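Local coordinates for thioredoxin-like fold domain-containing protein (Enterococcus faecalis, PDB 1Z6M) that is of unknown function but has a thioredoxin-like fold and a CxxC pair consistent with a thiol-disulfide oxidoreductase, at residues R43-E48 with P151-G156. Residues are numbered along the deposited sequence; the frame is centred on the assembly and turned at random. Where two conformers were deposited one is given.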
ATOM      1  N   ARG A  43      -1.287  -8.027   3.153  1.00 10.00           N
ATOM      2  CA  ARG A  43      -0.128  -8.925   3.241  0.50 10.08           C
ATOM      3  C   ARG A  43      -0.137  -9.952   2.107  1.00 10.13           C
ATOM      4  O   ARG A  43       0.897 -10.194   1.470  1.00 10.21           O
ATOM      5  CB  ARG A  43      -0.048  -9.622   4.608  0.50 10.14           C
ATOM      6  CG  ARG A  43       1.136 -10.583   4.760  0.50 10.10           C
ATOM      7  CD  ARG A  43       1.181 -11.241   6.148  0.50  9.32           C
ATOM      8  NE  ARG A  43      -0.017 -12.047   6.386  0.50  7.84           N
ATOM      9  CZ  ARG A  43      -0.359 -12.595   7.548  0.50  8.14           C
ATOM     10  NH1 ARG A  43       0.414 -12.473   8.612  0.50  8.80           N
ATOM     11  NH2 ARG A  43      -1.488 -13.280   7.623  0.50  8.74           N
ATOM     12  N   LYS A  44      -1.298 -10.557   1.854  1.00  9.90           N
ATOM     13  CA  LYS A  44      -1.466 -11.533   0.780  0.50 10.34           C
ATOM     14  C   LYS A  44      -1.167 -10.894  -0.573  1.00 10.20           C
ATOM     15  O   LYS A  44      -0.438 -11.460  -1.392  1.00 10.69           O
ATOM     16  CB  LYS A  44      -2.886 -12.112   0.809  0.50 10.77           C
ATOM     17  CG  LYS A  44      -3.192 -13.132  -0.283  0.50 11.80           C
ATOM     18  CD  LYS A  44      -2.481 -14.457  -0.052  0.50 14.64           C
ATOM     19  CE  LYS A  44      -2.627 -15.416  -1.229  0.50 16.87           C
ATOM     20  NZ  LYS A  44      -4.029 -15.850  -1.470  0.50 18.95           N
ATOM     21  N   TRP A  45      -1.747  -9.718  -0.822  1.00  9.42           N
ATOM     22  CA  TRP A  45      -1.457  -8.976  -2.055  1.00  9.65           C
ATOM     23  C   TRP A  45       0.050  -8.777  -2.226  1.00 10.08           C
ATOM     24  O   TRP A  45       0.608  -9.052  -3.294  1.00 10.24           O
ATOM     25  CB  TRP A  45      -2.191  -7.620  -2.066  1.00 10.14           C
ATOM     26  CG  TRP A  45      -1.561  -6.595  -2.981  1.00  9.62           C
ATOM     27  CD1 TRP A  45      -0.911  -5.447  -2.594  1.00 11.02           C
ATOM     28  CD2 TRP A  45      -1.446  -6.658  -4.415  1.00 10.15           C
ATOM     29  NE1 TRP A  45      -0.437  -4.779  -3.700  1.00 11.06           N
ATOM     30  CE2 TRP A  45      -0.742  -5.502  -4.824  1.00 10.49           C
ATOM     31  CE3 TRP A  45      -1.879  -7.567  -5.389  1.00 10.32           C
ATOM     32  CZ2 TRP A  45      -0.466  -5.228  -6.169  1.00 10.86           C
ATOM     33  CZ3 TRP A  45      -1.607  -7.280  -6.729  1.00 11.13           C
ATOM     34  CH2 TRP A  45      -0.912  -6.126  -7.100  1.00 10.83           C
ATOM     35  N   PHE A  46       0.712  -8.311  -1.175  1.00 11.20           N
ATOM     36  CA  PHE A  46       2.133  -8.011  -1.271  1.00 12.11           C
ATOM     37  C   PHE A  46       2.972  -9.251  -1.548  1.00 12.32           C
ATOM     38  O   PHE A  46       3.883  -9.207  -2.368  1.00 13.14           O
ATOM     39  CB  PHE A  46       2.630  -7.290  -0.021  1.00 12.99           C
ATOM     40  CG  PHE A  46       3.084  -5.887  -0.272  1.00 13.44           C
ATOM     41  CD1 PHE A  46       2.206  -4.927  -0.766  1.00 16.37           C
ATOM     42  CD2 PHE A  46       4.399  -5.523  -0.013  1.00 14.44           C
ATOM     43  CE1 PHE A  46       2.643  -3.620  -0.988  1.00 17.29           C
ATOM     44  CE2 PHE A  46       4.831  -4.214  -0.225  1.00 16.91           C
ATOM     45  CZ  PHE A  46       3.948  -3.274  -0.725  1.00 17.19           C
ATOM     46  N   GLU A  47       2.681 -10.364  -0.875  1.00 12.41           N
ATOM     47  CA  GLU A  47       3.512 -11.550  -1.101  1.00 13.60           C
ATOM     48  C   GLU A  47       3.255 -12.174  -2.482  1.00 12.81           C
ATOM     49  O   GLU A  47       4.198 -12.571  -3.165  1.00 12.73           O
ATOM     50  CB  GLU A  47       3.394 -12.576   0.037  1.00 15.09           C
ATOM     51  CG  GLU A  47       2.088 -13.360   0.107  1.00 16.48           C
ATOM     52  CD  GLU A  47       2.042 -14.611  -0.792  1.00 17.11           C
ATOM     53  OE1 GLU A  47       0.992 -15.275  -0.815  1.00 20.46           O
ATOM     54  OE2 GLU A  47       3.027 -14.935  -1.488  1.00 19.58           O
ATOM     55  N   GLU A  48       1.991 -12.248  -2.909  1.00 12.17           N
ATOM     56  CA  GLU A  48       1.670 -12.993  -4.121  1.00 12.51           C
ATOM     57  C   GLU A  48       2.118 -12.257  -5.377  1.00 12.33           C
ATOM     58  O   GLU A  48       2.364 -12.892  -6.406  1.00 12.85           O
ATOM     59  CB  GLU A  48       0.177 -13.317  -4.185  1.00 12.54           C
ATOM     60  CG  GLU A  48      -0.691 -12.111  -4.483  1.00 11.40           C
ATOM     61  CD  GLU A  48      -2.174 -12.340  -4.269  1.00 12.29           C
ATOM     62  OE1 GLU A  48      -2.596 -13.493  -4.024  1.00 13.01           O
ATOM     63  OE2 GLU A  48      -2.923 -11.342  -4.338  1.00 10.76           O
ATOM     64  N   PRO A 151      -6.918  -4.325   0.487  1.00 10.06           N
ATOM     65  CA  PRO A 151      -6.201  -3.550  -0.510  1.00 10.27           C
ATOM     66  C   PRO A 151      -7.124  -3.191  -1.675  1.00 10.42           C
ATOM     67  O   PRO A 151      -7.974  -3.996  -2.065  1.00 11.89           O
ATOM     68  CB  PRO A 151      -5.108  -4.527  -0.984  1.00 10.14           C
ATOM     69  CG  PRO A 151      -5.732  -5.867  -0.816  1.00 10.37           C
ATOM     70  CD  PRO A 151      -6.600  -5.766   0.394  1.00 10.20           C
ATOM     71  N   THR A 152      -6.984  -1.976  -2.202  1.00 10.15           N
ATOM     72  CA  THR A 152      -7.601  -1.612  -3.471  1.00 10.38           C
ATOM     73  C   THR A 152      -6.484  -1.253  -4.423  1.00  9.69           C
ATOM     74  O   THR A 152      -5.720  -0.319  -4.154  1.00  9.95           O
ATOM     75  CB  THR A 152      -8.593  -0.438  -3.311  1.00 10.34           C
ATOM     76  OG1 THR A 152      -9.667  -0.855  -2.467  1.00 11.03           O
ATOM     77  CG2 THR A 152      -9.187  -0.033  -4.641  1.00 11.23           C
ATOM     78  N   ILE A 153      -6.362  -2.024  -5.504  1.00 10.69           N
ATOM     79  CA  ILE A 153      -5.309  -1.824  -6.487  1.00 10.72           C
ATOM     80  C   ILE A 153      -5.958  -1.349  -7.767  1.00 10.86           C
ATOM     81  O   ILE A 153      -6.979  -1.909  -8.178  1.00 10.44           O
ATOM     82  CB  ILE A 153      -4.478  -3.121  -6.764  1.00 11.46           C
ATOM     83  CG1 ILE A 153      -4.157  -3.901  -5.470  1.00 12.15           C
ATOM     84  CG2 ILE A 153      -3.213  -2.789  -7.596  1.00 11.71           C
ATOM     85  CD1 ILE A 153      -3.349  -3.164  -4.433  1.00 13.14           C
ATOM     86  N   ILE A 154      -5.372  -0.334  -8.394  1.00 10.74           N
ATOM     87  CA  ILE A 154      -5.975   0.266  -9.566  1.00 11.46           C
ATOM     88  C   ILE A 154      -4.907   0.445 -10.640  1.00 11.27           C
ATOM     89  O   ILE A 154      -3.834   1.008 -10.388  1.00 11.76           O
ATOM     90  CB  ILE A 154      -6.634   1.632  -9.232  1.00 11.42           C
ATOM     91  CG1 ILE A 154      -7.766   1.447  -8.220  1.00 13.24           C
ATOM     92  CG2 ILE A 154      -7.172   2.305 -10.494  1.00 13.42           C
ATOM     93  CD1 ILE A 154      -8.320   2.741  -7.680  1.00 15.46           C
ATOM     94  N   ILE A 155      -5.210  -0.050 -11.839  1.00 11.62           N
ATOM     95  CA  ILE A 155      -4.400   0.232 -13.017  1.00 12.48           C
ATOM     96  C   ILE A 155      -5.387   0.774 -14.030  1.00 12.10           C
ATOM     97  O   ILE A 155      -6.211   0.017 -14.570  1.00 12.22           O
ATOM     98  CB  ILE A 155      -3.711  -1.027 -13.584  1.00 11.99           C
ATOM     99  CG1 ILE A 155      -2.791  -1.664 -12.529  1.00 12.90           C
ATOM    100  CG2 ILE A 155      -2.931  -0.674 -14.868  1.00 14.14           C
ATOM    101  CD1 ILE A 155      -2.238  -3.034 -12.901  1.00 13.84           C
ATOM    102  N   GLY A 156      -5.333   2.081 -14.276  1.00 12.48           N
ATOM    103  CA  GLY A 156      -6.292   2.708 -15.186  1.00 13.17           C
ATOM    104  C   GLY A 156      -7.714   2.493 -14.698  1.00 12.89           C
ATOM    105  O   GLY A 156      -8.045   2.859 -13.568  1.00 12.68           O
TER
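Trp-45, on helix 40-58, meets Pro-151, just before strand 152-155, and Ile-153 within it, joining the helix to the sheet. The two backbones come nearest at Trp-45 and Pro-151, whose CA atoms are 7.4 Å apart. No hydrogen bond crosses between the segments, and all three touching residues are buried. All three side chains leave the backbone toward the other segment.

The cis peptide before Pro-151 matches the cis-proline that lies beside the CxxC in thioredoxin-like proteins. The proline side chain touches the CxxC segment (Cys-39, Cys-42) at the start of the helix, which probably forms the redox site. Pro-151 CG also packs 4.1 Å from Trp-45 CB.

Ile-153 lays its CD1 methyl over one face of the indole. Ile-153 CD1 sits 3.6 Å from the centroid of the Trp-45 five-membered ring and 19° off the ring normal, a CH-pi contact. The ring atom closest to Ile-153 CD1 is Trp-45 NE1, at 3.4 Å. Ile-153 CG2 reaches the six-membered ring, 3.9 Å from Trp-45 CZ2. With CG anti to the backbone N (chi1 157°), the Trp-45 ring is carried out over the strand. NE1 is hydrogen-bonded to Glu-33 OE1 on the neighbouring strand 29-35, which helps fix the ring's rotation. Phe-160 on strand 158-160 touches both Trp-45 and Ile-153, and Leu-169 of helix 166-173 adds to the packing around the indole.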